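Local coordinates for CdiI immunity protein (Yersinia kristensenii ATCC 33638, PDB 5E3E) that binds a contact-dependent growth inhibition toxin of the RNase A superfamily and probably protects its own cell from it, at residues P8-L13 with N71-S76; V24-A29 with L33-A38; Y54-S59 with E88-I93; I68-N71 with Y77-P80. One frame throughout, in Å; residues are numbered along the deposited sequence.

Contact 1 of 4, residues P8-L13 with N71-S76; sequences PYLSYL and NKLDCS
Leu-73, at the C-terminal end of helix 62-72, reaches with its two methyls onto Leu-10 and Ser-11 of helix 8-17. Its CB leaves the backbone toward that helix, and CG stands anti to the carbonyl carbon (chi1 -59°), which sends the fork of the side chain at the turn where Leu-10 and Ser-11 sit next to each other. At the tip the branches part. CD1 of Leu-73 lies 4.1 Å from CB of Leu-10, an apolar touch at the root of that leucine. CD2 of Leu-73 comes 3.2 Å from OG of Ser-11, a close methyl-to-hydroxyl approach that is no hydrogen bond; OG is bonded to the carbonyl O of Tyr-7, one turn back. The nearest backbones are those of Ser-11 and Leu-73, their CA atoms 5.3 Å apart. This is buried packing within an all-helical protein, between helix 8-17 and the chain leaving helix 62-72, which turns at Asp-74 through a positive phi of 69°. Leu-73 also touches Ile-3 and Tyr-7, and its carbonyl O accepts a bond from NE of Arg-15. Asp-74, beyond it, forms salt bridges with Lys-26 and Arg-92 of the partner toxin chain.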
loop_
_atom_site.group_PDB
_atom_site.type_symbol
_atom_site.label_atom_id
_atom_site.label_comp_id
_atom_site.label_asym_id
_atom_site.label_seq_id
_atom_site.Cartn_x
_atom_site.Cartn_y
_atom_site.Cartn_z
ATOM N N PRO A 8 -9.285 9.258 -1.534
ATOM C CA PRO A 8 -7.965 9.268 -0.912
ATOM C C PRO A 8 -7.908 8.533 0.431
ATOM O O PRO A 8 -6.842 8.086 0.818
ATOM C CB PRO A 8 -7.673 10.764 -0.736
ATOM C CG PRO A 8 -9.012 11.388 -0.613
ATOM C CD PRO A 8 -9.875 10.600 -1.576
ATOM N N TYR A 9 -9.011 8.482 1.169
ATOM C CA TYR A 9 -8.975 7.911 2.523
ATOM C C TYR A 9 -8.829 6.387 2.503
ATOM O O TYR A 9 -8.042 5.813 3.241
ATOM C CB TYR A 9 -10.164 8.402 3.394
ATOM C CG TYR A 9 -10.070 9.874 3.617
ATOM C CD1 TYR A 9 -9.256 10.375 4.615
ATOM C CD2 TYR A 9 -10.647 10.790 2.727
ATOM C CE1 TYR A 9 -9.076 11.728 4.783
ATOM C CE2 TYR A 9 -10.458 12.169 2.887
ATOM C CZ TYR A 9 -9.646 12.615 3.917
ATOM O OH TYR A 9 -9.407 13.966 4.128
ATOM N N LEU A 10 -9.583 5.747 1.644
ATOM C CA LEU A 10 -9.419 4.315 1.402
ATOM C C LEU A 10 -8.120 4.014 0.693
ATOM O O LEU A 10 -7.476 3.015 0.995
ATOM C CB LEU A 10 -10.581 3.739 0.597
ATOM C CG LEU A 10 -11.702 3.143 1.394
ATOM C CD1 LEU A 10 -12.794 2.701 0.430
ATOM C CD2 LEU A 10 -11.213 1.961 2.256
ATOM N N SER A 11 -7.706 4.869 -0.234
ATOM C CA SER A 11 -6.399 4.657 -0.890
ATOM C C SER A 11 -5.274 4.670 0.168
ATOM O O SER A 11 -4.365 3.877 0.101
ATOM C CB SER A 11 -6.124 5.692 -1.951
ATOM O OG SER A 11 -7.105 5.567 -2.966
ATOM N N TYR A 12 -5.371 5.576 1.149
ATOM C CA TYR A 12 -4.375 5.681 2.205
ATOM C C TYR A 12 -4.336 4.408 3.061
ATOM O O TYR A 12 -3.252 3.844 3.244
ATOM C CB TYR A 12 -4.645 6.904 3.084
ATOM C CG TYR A 12 -3.697 7.054 4.240
ATOM C CD1 TYR A 12 -2.356 7.366 4.031
ATOM C CD2 TYR A 12 -4.121 6.854 5.519
ATOM C CE1 TYR A 12 -1.471 7.506 5.091
ATOM C CE2 TYR A 12 -3.246 6.967 6.583
ATOM C CZ TYR A 12 -1.926 7.312 6.384
ATOM O OH TYR A 12 -1.044 7.454 7.470
ATOM N N LEU A 13 -5.496 3.957 3.572
ATOM C CA LEU A 13 -5.550 2.682 4.275
ATOM C C LEU A 13 -4.948 1.540 3.445
ATOM O O LEU A 13 -4.155 0.766 3.935
ATOM C CB LEU A 13 -6.974 2.298 4.643
ATOM C CG LEU A 13 -7.222 0.970 5.347
ATOM C CD1 LEU A 13 -6.547 0.966 6.738
ATOM C CD2 LEU A 13 -8.725 0.746 5.458
ATOM N N ASN A 71 -7.150 -3.799 -7.296
ATOM C CA ASN A 71 -6.389 -3.279 -8.415
ATOM C C ASN A 71 -6.380 -1.775 -8.574
ATOM O O ASN A 71 -5.321 -1.198 -8.797
ATOM C CB ASN A 71 -6.856 -3.951 -9.691
ATOM C CG ASN A 71 -6.733 -5.460 -9.598
ATOM O OD1 ASN A 71 -5.731 -5.971 -9.080
ATOM N ND2 ASN A 71 -7.788 -6.178 -9.984
ATOM N N LYS A 72 -7.518 -1.120 -8.381
ATOM C CA LYS A 72 -7.572 0.329 -8.569
ATOM C C LYS A 72 -7.073 1.044 -7.325
ATOM O O LYS A 72 -6.115 1.807 -7.395
ATOM C CB LYS A 72 -8.985 0.766 -8.946
ATOM C CG LYS A 72 -9.472 0.080 -10.212
ATOM C CD LYS A 72 -10.810 0.595 -10.714
ATOM C CE LYS A 72 -11.145 0.018 -12.074
ATOM N NZ LYS A 72 -12.616 -0.148 -12.248
ATOM N N LEU A 73 -7.668 0.746 -6.183
ATOM C CA LEU A 73 -7.134 1.279 -4.899
ATOM C C LEU A 73 -5.836 0.574 -4.453
ATOM O O LEU A 73 -5.094 1.096 -3.648
ATOM C CB LEU A 73 -8.201 1.217 -3.805
ATOM C CG LEU A 73 -9.490 1.995 -4.077
ATOM C CD1 LEU A 73 -10.516 1.750 -2.997
ATOM C CD2 LEU A 73 -9.260 3.495 -4.161
ATOM N N ASP A 74 -5.572 -0.605 -5.032
ATOM C CA ASP A 74 -4.296 -1.303 -4.949
ATOM C C ASP A 74 -3.945 -1.850 -3.572
ATOM O O ASP A 74 -2.761 -1.776 -3.173
ATOM C CB ASP A 74 -3.142 -0.457 -5.450
ATOM C CG ASP A 74 -1.941 -1.323 -5.898
ATOM O OD1 ASP A 74 -2.157 -2.477 -6.378
ATOM O OD2 ASP A 74 -0.762 -0.864 -5.758
ATOM N N CYS A 75 -4.940 -2.409 -2.883
ATOM C CA CYS A 75 -4.722 -3.149 -1.625
ATOM C C CYS A 75 -3.760 -4.329 -1.856
ATOM O O CYS A 75 -3.948 -5.075 -2.813
ATOM C CB CYS A 75 -6.050 -3.708 -1.131
ATOM S SG CYS A 75 -5.966 -4.539 0.472
ATOM N N SER A 76 -2.755 -4.516 -0.985
ATOM C CA SER A 76 -1.814 -5.685 -1.133
ATOM C C SER A 76 -2.316 -6.937 -0.422
ATOM O O SER A 76 -1.900 -8.045 -0.759
ATOM C CB SER A 76 -0.420 -5.360 -0.569
ATOM O OG SER A 76 0.170 -4.296 -1.284
#

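Contact 2 of 4, residues V24-A29 with L33-A38; sequences VLFGNA and LAAYKA
Phe-26 and Ala-35 meet where the chain, after leaving helix 22-25, doubles back past helix 29-39. Both side chains leave their backbones toward the opposite segment. CD1 of Phe-26 lies 3.6 Å from CB of Ala-35 and CE1 of Phe-26 4.1 Å from the same carbon, so the methyl meets the ring obliquely across one CD1-CE1 bond. CG of Phe-26 stands anti to its carbonyl carbon (chi1 -52°), a torsion that sets the ring beside the backbone N with CD1 against Ala-35. CB of Leu-25 covers one face of the ring, 3.7 Å above its centre. The methyl of Ala-35 and this preceding leucine thus both border the same aromatic group.

The second link is a backbone bond in the first turn of helix 29-39: N of Leu-33 donates to O of Ala-29 at 3.0 Å, nearly straight at 167°. The side chain of Leu-33 folds back over the same carbonyl, its CG 3.4 Å from O of Ala-29. Asn-28 is the N-cap of this helix, its OD1 accepting from N of Glu-31. Gly-27, with a positive phi of 122°, lies between Phe-26 and the cap.

Around this corner between helices 22-25 and 29-39, Phe-26 meets the ring of Tyr-17 from helix 8-17 and packs on Tyr-63 of the toxin chain, Leu-33 touches Ile-93 and Gln-96 of helix 86-96, and Tyr-36 rests on helix 42-56.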
loop_
_atom_site.group_PDB
_atom_site.type_symbol
_atom_site.label_atom_id
_atom_site.label_comp_id
_atom_site.label_asym_id
_atom_site.label_seq_id
_atom_site.Cartn_x
_atom_site.Cartn_y
_atom_site.Cartn_z
ATOM N N VAL A 24 4.730 -7.801 8.533
ATOM C CA VAL A 24 5.972 -7.500 9.278
ATOM C C VAL A 24 5.866 -6.196 10.073
ATOM O O VAL A 24 6.300 -6.098 11.227
ATOM C CB VAL A 24 7.175 -7.442 8.316
ATOM C CG1 VAL A 24 8.452 -7.378 9.143
ATOM C CG2 VAL A 24 7.142 -8.660 7.422
ATOM N N LEU A 25 5.221 -5.200 9.478
ATOM C CA LEU A 25 5.034 -3.916 10.131
ATOM C C LEU A 25 4.004 -3.947 11.218
ATOM O O LEU A 25 4.215 -3.366 12.280
ATOM C CB LEU A 25 4.573 -2.835 9.148
ATOM C CG LEU A 25 5.639 -2.246 8.273
ATOM C CD1 LEU A 25 4.961 -1.522 7.097
ATOM C CD2 LEU A 25 6.528 -1.312 9.094
ATOM N N PHE A 26 2.864 -4.586 10.954
ATOM C CA PHE A 26 1.730 -4.478 11.867
ATOM C C PHE A 26 1.221 -5.807 12.406
ATOM O O PHE A 26 0.773 -5.899 13.553
ATOM C CB PHE A 26 0.572 -3.763 11.157
ATOM C CG PHE A 26 0.947 -2.448 10.531
ATOM C CD1 PHE A 26 1.369 -1.382 11.316
ATOM C CD2 PHE A 26 0.867 -2.269 9.161
ATOM C CE1 PHE A 26 1.654 -0.143 10.748
ATOM C CE2 PHE A 26 1.168 -1.058 8.582
ATOM C CZ PHE A 26 1.564 0.018 9.368
ATOM N N GLY A 27 1.229 -6.818 11.567
ATOM C CA GLY A 27 0.720 -8.125 11.928
ATOM C C GLY A 27 -0.379 -8.543 11.007
ATOM O O GLY A 27 -0.362 -8.191 9.814
ATOM N N ASN A 28 -1.339 -9.295 11.531
ATOM C CA ASN A 28 -2.425 -9.795 10.702
ATOM C C ASN A 28 -3.352 -8.650 10.261
ATOM O O ASN A 28 -3.110 -7.500 10.623
ATOM C CB ASN A 28 -3.178 -10.959 11.363
ATOM C CG ASN A 28 -4.079 -10.528 12.504
ATOM O OD1 ASN A 28 -4.343 -9.357 12.712
ATOM N ND2 ASN A 28 -4.568 -11.510 13.261
ATOM N N ALA A 29 -4.356 -8.926 9.424
ATOM C CA ALA A 29 -5.153 -7.844 8.859
ATOM C C ALA A 29 -5.869 -7.034 9.972
ATOM O O ALA A 29 -5.965 -5.816 9.903
ATOM C CB ALA A 29 -6.149 -8.362 7.814
ATOM N N LEU A 33 -5.518 -3.018 10.940
ATOM C CA LEU A 33 -6.638 -2.108 11.209
ATOM C C LEU A 33 -6.521 -1.460 12.560
ATOM O O LEU A 33 -6.773 -0.280 12.680
ATOM C CB LEU A 33 -7.987 -2.849 11.091
ATOM C CG LEU A 33 -8.337 -3.389 9.710
ATOM C CD1 LEU A 33 -9.606 -4.238 9.708
ATOM C CD2 LEU A 33 -8.406 -2.271 8.692
ATOM N N ALA A 34 -6.064 -2.192 13.576
ATOM C CA ALA A 34 -5.908 -1.613 14.898
ATOM C C ALA A 34 -4.791 -0.590 14.944
ATOM O O ALA A 34 -4.908 0.401 15.649
ATOM C CB ALA A 34 -5.663 -2.688 15.940
ATOM N N ALA A 35 -3.704 -0.826 14.215
ATOM C CA ALA A 35 -2.602 0.135 14.145
ATOM C C ALA A 35 -3.057 1.440 13.467
ATOM O O ALA A 35 -2.693 2.529 13.910
ATOM C CB ALA A 35 -1.421 -0.461 13.388
ATOM N N TYR A 36 -3.848 1.312 12.394
ATOM C CA TYR A 36 -4.427 2.472 11.741
ATOM C C TYR A 36 -5.305 3.258 12.724
ATOM O O TYR A 36 -5.180 4.477 12.861
ATOM C CB TYR A 36 -5.212 1.998 10.542
ATOM C CG TYR A 36 -6.102 3.014 9.916
ATOM C CD1 TYR A 36 -5.648 3.801 8.864
ATOM C CD2 TYR A 36 -7.421 3.126 10.281
ATOM C CE1 TYR A 36 -6.469 4.729 8.247
ATOM C CE2 TYR A 36 -8.263 4.044 9.658
ATOM C CZ TYR A 36 -7.791 4.844 8.652
ATOM O OH TYR A 36 -8.646 5.719 8.044
ATOM N N LYS A 37 -6.164 2.557 13.416
ATOM C CA LYS A 37 -7.075 3.208 14.334
ATOM C C LYS A 37 -6.291 3.947 15.407
ATOM O O LYS A 37 -6.662 5.083 15.770
ATOM C CB LYS A 37 -8.047 2.213 14.971
ATOM C CG LYS A 37 -9.017 2.924 15.931
ATOM C CD LYS A 37 -10.117 2.034 16.434
ATOM C CE LYS A 37 -10.950 2.850 17.403
ATOM N NZ LYS A 37 -12.052 2.087 18.025
ATOM N N ALA A 38 -5.245 3.314 15.940
ATOM C CA ALA A 38 -4.469 3.912 17.021
ATOM C C ALA A 38 -3.657 5.117 16.570
ATOM O O ALA A 38 -3.475 6.079 17.338
ATOM C CB ALA A 38 -3.544 2.885 17.646
#

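Contact 3 of 4, residues Y54-S59 with E88-I93; sequences YLLALS and EWLKHI
Helix 42-56 at its C-terminal end and helix 86-96 come nearest at Leu-56 and Leu-90, whose CA atoms are 7.8 Å apart, a spacing bridged by side chains without any hydrogen bond across. This is side-chain packing between two helices of an all-helical fold. Leu-56 and Leu-90 both leave their backbones toward the facing segment and lie alongside each other, pointing opposite ways: CD2 of Leu-56 lies 4.0 Å from CB of Leu-90, and the same methyl is 4.1 Å from CD1 of Leu-90. Leu-55 meets that CD1 from another direction, its side chain crossing Leu-90 at about a right angle with its own CD1 4.2 Å from CD1 of Leu-90. One methyl of Leu-90 is thereby shared by two consecutive leucines. The other branch of Leu-56 turns to the exposed margin, where CD1 of Leu-56 lies 4.0 Å from CG of Lys-91. Beyond CG the lysine is extended (chi2 -174°, chi3 173°), which carries NZ away from the leucine methyl to a salt bridge with Glu-87. From Leu-56 to Ser-59 the chain makes a type I beta turn.

The leucine cluster continues inward to two other helices: Leu-55 packs on Leu-10 of helix 8-17 and on Leu-69 of helix 62-72, while Leu-90 touches Leu-65 and Leu-69 of helix 62-72 and a further residue of helix 42-56, Ile-52.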
loop_
_atom_site.group_PDB
_atom_site.type_symbol
_atom_site.label_atom_id
_atom_site.label_comp_id
_atom_site.label_asym_id
_atom_site.label_seq_id
_atom_site.Cartn_x
_atom_site.Cartn_y
_atom_site.Cartn_z
ATOM N N TYR A 54 -19.874 4.936 0.553
ATOM C CA TYR A 54 -20.123 5.287 -0.862
ATOM C C TYR A 54 -20.018 4.031 -1.730
ATOM O O TYR A 54 -20.776 3.873 -2.699
ATOM C CB TYR A 54 -19.159 6.344 -1.389
ATOM C CG TYR A 54 -19.573 7.745 -1.011
ATOM C CD1 TYR A 54 -20.749 8.297 -1.535
ATOM C CD2 TYR A 54 -18.785 8.531 -0.196
ATOM C CE1 TYR A 54 -21.151 9.580 -1.196
ATOM C CE2 TYR A 54 -19.161 9.811 0.143
ATOM C CZ TYR A 54 -20.356 10.335 -0.378
ATOM O OH TYR A 54 -20.758 11.600 -0.014
ATOM N N LEU A 55 -19.118 3.135 -1.372
ATOM C CA LEU A 55 -18.989 1.898 -2.140
ATOM C C LEU A 55 -20.091 0.927 -1.834
ATOM O O LEU A 55 -20.660 0.365 -2.769
ATOM C CB LEU A 55 -17.632 1.217 -1.904
ATOM C CG LEU A 55 -16.405 1.989 -2.436
ATOM C CD1 LEU A 55 -15.129 1.233 -2.066
ATOM C CD2 LEU A 55 -16.442 2.273 -3.926
ATOM N N LEU A 56 -20.358 0.686 -0.544
ATOM C CA LEU A 56 -21.323 -0.318 -0.148
ATOM C C LEU A 56 -22.720 0.014 -0.701
ATOM O O LEU A 56 -23.486 -0.892 -1.058
ATOM C CB LEU A 56 -21.400 -0.463 1.374
ATOM C CG LEU A 56 -20.223 -1.068 2.110
ATOM C CD1 LEU A 56 -20.519 -1.038 3.617
ATOM C CD2 LEU A 56 -20.005 -2.453 1.527
ATOM N N ALA A 57 -23.050 1.293 -0.761
ATOM C CA ALA A 57 -24.391 1.722 -1.156
ATOM C C ALA A 57 -24.696 1.436 -2.599
ATOM O O ALA A 57 -25.862 1.438 -2.991
ATOM C CB ALA A 57 -24.589 3.220 -0.892
ATOM N N LEU A 58 -23.670 1.199 -3.408
ATOM C CA LEU A 58 -23.891 0.929 -4.819
ATOM C C LEU A 58 -24.304 -0.528 -5.074
ATOM O O LEU A 58 -24.756 -0.825 -6.135
ATOM C CB LEU A 58 -22.609 1.212 -5.600
ATOM C CG LEU A 58 -22.053 2.632 -5.538
ATOM C CD1 LEU A 58 -20.762 2.715 -6.337
ATOM C CD2 LEU A 58 -23.079 3.638 -6.013
ATOM N N SER A 59 -24.126 -1.439 -4.114
ATOM C CA SER A 59 -24.412 -2.878 -4.339
ATOM C C SER A 59 -23.810 -3.417 -5.628
ATOM O O SER A 59 -24.496 -4.033 -6.450
ATOM C CB SER A 59 -25.897 -3.220 -4.317
ATOM O OG SER A 59 -26.466 -2.839 -3.093
ATOM N N GLU A 88 -18.429 -8.043 2.355
ATOM C CA GLU A 88 -18.266 -8.524 3.735
ATOM C C GLU A 88 -16.954 -7.994 4.362
ATOM O O GLU A 88 -16.913 -7.655 5.536
ATOM C CB GLU A 88 -18.385 -10.033 3.826
ATOM C CG GLU A 88 -19.776 -10.574 3.493
ATOM C CD GLU A 88 -20.923 -9.888 4.220
ATOM O OE1 GLU A 88 -20.794 -9.620 5.428
ATOM O OE2 GLU A 88 -21.984 -9.599 3.589
ATOM N N TRP A 89 -15.881 -7.924 3.595
ATOM C CA TRP A 89 -14.626 -7.425 4.142
ATOM C C TRP A 89 -14.789 -5.946 4.475
ATOM O O TRP A 89 -14.353 -5.509 5.534
ATOM C CB TRP A 89 -13.438 -7.617 3.203
ATOM C CG TRP A 89 -12.170 -7.241 3.878
ATOM C CD1 TRP A 89 -11.767 -7.655 5.124
ATOM C CD2 TRP A 89 -11.171 -6.326 3.425
ATOM N NE1 TRP A 89 -10.571 -7.076 5.459
ATOM C CE2 TRP A 89 -10.178 -6.263 4.423
ATOM C CE3 TRP A 89 -10.984 -5.605 2.240
ATOM C CZ2 TRP A 89 -9.038 -5.491 4.290
ATOM C CZ3 TRP A 89 -9.864 -4.832 2.122
ATOM C CH2 TRP A 89 -8.902 -4.785 3.119
ATOM N N LEU A 90 -15.414 -5.159 3.581
ATOM C CA LEU A 90 -15.588 -3.732 3.892
ATOM C C LEU A 90 -16.450 -3.531 5.159
ATOM O O LEU A 90 -16.188 -2.606 5.930
ATOM C CB LEU A 90 -16.207 -2.961 2.731
ATOM C CG LEU A 90 -15.352 -2.773 1.477
ATOM C CD1 LEU A 90 -16.105 -2.005 0.404
ATOM C CD2 LEU A 90 -14.065 -2.081 1.762
ATOM N N LYS A 91 -17.506 -4.319 5.318
ATOM C CA LYS A 91 -18.362 -4.223 6.508
ATOM C C LYS A 91 -17.551 -4.550 7.764
ATOM O O LYS A 91 -17.715 -3.880 8.835
ATOM C CB LYS A 91 -19.567 -5.158 6.402
ATOM C CG LYS A 91 -20.616 -4.672 5.401
ATOM C CD LYS A 91 -21.847 -5.572 5.450
ATOM C CE LYS A 91 -22.976 -5.000 4.594
ATOM N NZ LYS A 91 -24.254 -5.784 4.634
ATOM N N HIS A 92 -16.660 -5.532 7.622
ATOM C CA HIS A 92 -15.721 -5.872 8.716
ATOM C C HIS A 92 -14.758 -4.706 9.074
ATOM O O HIS A 92 -14.546 -4.402 10.276
ATOM C CB HIS A 92 -14.933 -7.127 8.342
ATOM C CG HIS A 92 -13.838 -7.451 9.297
ATOM N ND1 HIS A 92 -14.065 -7.994 10.543
ATOM C CD2 HIS A 92 -12.506 -7.290 9.193
ATOM C CE1 HIS A 92 -12.909 -8.179 11.160
ATOM N NE2 HIS A 92 -11.943 -7.798 10.345
ATOM N N ILE A 93 -14.164 -4.059 8.077
ATOM C CA ILE A 93 -13.263 -2.906 8.334
ATOM C C ILE A 93 -14.055 -1.854 9.100
ATOM O O ILE A 93 -13.616 -1.358 10.115
ATOM C CB ILE A 93 -12.728 -2.288 7.049
ATOM C CG1 ILE A 93 -11.780 -3.254 6.326
ATOM C CG2 ILE A 93 -12.045 -0.933 7.320
ATOM C CD1 ILE A 93 -11.422 -2.740 4.953
#

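Contact 4 of 4, residues I68-N71 with Y77-P80; sequences ILLN and YYYP
Leu-69 and Leu-70, where helix 62-72 widens into a pi-type turn, pack against Tyr-78 and Tyr-79 of the loop that leads on to helix 86-96; the loop bends through an inverse gamma turn centred on Tyr-78. This is a helix-to-loop contact in an all-helical fold, with the chain folding back on the helix it has just left.

Apolar packing carries most of it. The two branches of Leu-70 divide the tyrosines between them: CD1 of Leu-70 lies 3.9 Å from CE1 of Tyr-78, while CD2 of Leu-70 comes 3.5 Å from CE2 of Tyr-79. Both rings are met obliquely. Tyr-79 has its CG between backbone N and carbonyl carbon (chi1 65°), and its ring reaches back between the two leucines. The side chain of Leu-69 runs roughly perpendicular to that of Tyr-79, CD1 of Leu-69 standing 3.9 Å from CZ of Tyr-79. Pro-80 covers rings on its own segment, its CD 3.7 Å above the centre of Tyr-78 and 3.4 Å above the plane of Tyr-79 toward the rim.

The polar groups find partners beyond the leucines. OH of Tyr-79 bonds to OG of Ser-86 and OH of Tyr-77 to OE2 of Glu-82. Tyr-79 also stacks on Trp-89 of helix 86-96, and the backbone of Tyr-78 bonds to the toxin chain. The carbonyl of Tyr-77 is met by a methyl, CD2 of Leu-70 lying 3.5 Å from its O.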
loop_
_atom_site.group_PDB
_atom_site.type_symbol
_atom_site.label_atom_id
_atom_site.label_comp_id
_atom_site.label_asym_id
_atom_site.label_seq_id
_atom_site.Cartn_x
_atom_site.Cartn_y
_atom_site.Cartn_z
ATOM N N ILE A 68 -11.952 -2.917 -7.825
ATOM C CA ILE A 68 -11.742 -1.609 -7.236
ATOM C C ILE A 68 -10.776 -1.688 -6.044
ATOM O O ILE A 68 -9.819 -0.915 -5.956
ATOM C CB ILE A 68 -13.089 -0.990 -6.797
ATOM C CG1 ILE A 68 -13.880 -0.524 -8.059
ATOM C CG2 ILE A 68 -12.893 0.183 -5.871
ATOM C CD1 ILE A 68 -15.365 -0.418 -7.870
ATOM N N LEU A 69 -11.060 -2.592 -5.124
ATOM C CA LEU A 69 -10.239 -2.679 -3.886
ATOM C C LEU A 69 -8.820 -3.171 -4.129
ATOM O O LEU A 69 -7.861 -2.565 -3.645
ATOM C CB LEU A 69 -10.914 -3.524 -2.816
ATOM C CG LEU A 69 -12.325 -3.095 -2.411
ATOM C CD1 LEU A 69 -12.862 -4.033 -1.341
ATOM C CD2 LEU A 69 -12.364 -1.676 -1.888
ATOM N N LEU A 70 -8.695 -4.268 -4.866
ATOM C CA LEU A 70 -7.404 -4.899 -5.130
ATOM C C LEU A 70 -6.559 -4.225 -6.187
ATOM O O LEU A 70 -5.357 -4.127 -6.006
ATOM C CB LEU A 70 -7.601 -6.382 -5.472
ATOM C CG LEU A 70 -8.039 -7.303 -4.346
ATOM C CD1 LEU A 70 -8.137 -8.721 -4.867
ATOM C CD2 LEU A 70 -7.119 -7.290 -3.123
ATOM N N ASN A 71 -7.150 -3.799 -7.296
ATOM C CA ASN A 71 -6.389 -3.279 -8.415
ATOM C C ASN A 71 -6.380 -1.775 -8.574
ATOM O O ASN A 71 -5.321 -1.198 -8.797
ATOM C CB ASN A 71 -6.856 -3.951 -9.691
ATOM C CG ASN A 71 -6.733 -5.460 -9.598
ATOM O OD1 ASN A 71 -5.731 -5.971 -9.080
ATOM N ND2 ASN A 71 -7.788 -6.178 -9.984
ATOM N N TYR A 77 -3.226 -6.788 0.542
ATOM C CA TYR A 77 -3.779 -7.917 1.274
ATOM C C TYR A 77 -4.864 -8.622 0.479
ATOM O O TYR A 77 -5.832 -7.976 0.021
ATOM C CB TYR A 77 -4.322 -7.431 2.614
ATOM C CG TYR A 77 -5.194 -8.421 3.345
ATOM C CD1 TYR A 77 -4.779 -9.753 3.519
ATOM C CD2 TYR A 77 -6.424 -8.035 3.880
ATOM C CE1 TYR A 77 -5.574 -10.667 4.209
ATOM C CE2 TYR A 77 -7.217 -8.944 4.554
ATOM C CZ TYR A 77 -6.794 -10.238 4.724
ATOM O OH TYR A 77 -7.615 -11.124 5.438
ATOM N N TYR A 78 -4.648 -9.923 0.209
ATOM C CA TYR A 78 -5.601 -10.708 -0.580
ATOM C C TYR A 78 -6.730 -11.210 0.347
ATOM O O TYR A 78 -6.811 -12.401 0.728
ATOM C CB TYR A 78 -4.898 -11.855 -1.294
ATOM C CG TYR A 78 -5.783 -12.510 -2.298
ATOM C CD1 TYR A 78 -6.140 -11.827 -3.436
ATOM C CD2 TYR A 78 -6.329 -13.784 -2.072
ATOM C CE1 TYR A 78 -6.975 -12.401 -4.376
ATOM C CE2 TYR A 78 -7.207 -14.357 -2.992
ATOM C CZ TYR A 78 -7.485 -13.658 -4.162
ATOM O OH TYR A 78 -8.329 -14.155 -5.120
ATOM N N TYR A 79 -7.592 -10.274 0.726
ATOM C CA TYR A 79 -8.727 -10.545 1.622
ATOM C C TYR A 79 -9.682 -11.656 1.143
ATOM O O TYR A 79 -10.293 -12.314 1.989
ATOM C CB TYR A 79 -9.494 -9.242 1.946
ATOM C CG TYR A 79 -10.144 -8.640 0.735
ATOM C CD1 TYR A 79 -11.394 -9.074 0.281
ATOM C CD2 TYR A 79 -9.480 -7.664 0.018
ATOM C CE1 TYR A 79 -11.952 -8.555 -0.908
ATOM C CE2 TYR A 79 -10.015 -7.145 -1.161
ATOM C CZ TYR A 79 -11.265 -7.582 -1.604
ATOM O OH TYR A 79 -11.833 -7.044 -2.768
ATOM N N PRO A 80 -9.767 -11.943 -0.194
ATOM C CA PRO A 80 -10.706 -13.036 -0.543
ATOM C C PRO A 80 -10.334 -14.401 0.079
ATOM O O PRO A 80 -11.184 -15.292 0.165
ATOM C CB PRO A 80 -10.660 -13.057 -2.078
ATOM C CG PRO A 80 -10.357 -11.663 -2.429
ATOM C CD PRO A 80 -9.311 -11.276 -1.426
#

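From the N terminus, helix 8-17 opens contact 1, whose loop runs to residues 71-76 and closes over most of the chain. Contact 2 (24-29 with 33-38) is nested inside it, a short local closure. Contact 3 starts on helix 42-56, also inside that loop, but ends on helix 86-96 beyond it, so contacts 1 and 3 cross. Contact 4 (68-71 with 77-80) is nested within contact 3 and shares Asn-71 with contact 1. Leu-13 on Ile-93 joins contacts 1 and 3, Ala-29 on Tyr-77 joins 2 and 4, and Leu-33 on His-92 joins 2 and 3, although these last two lie on opposite sides of the chain's centre.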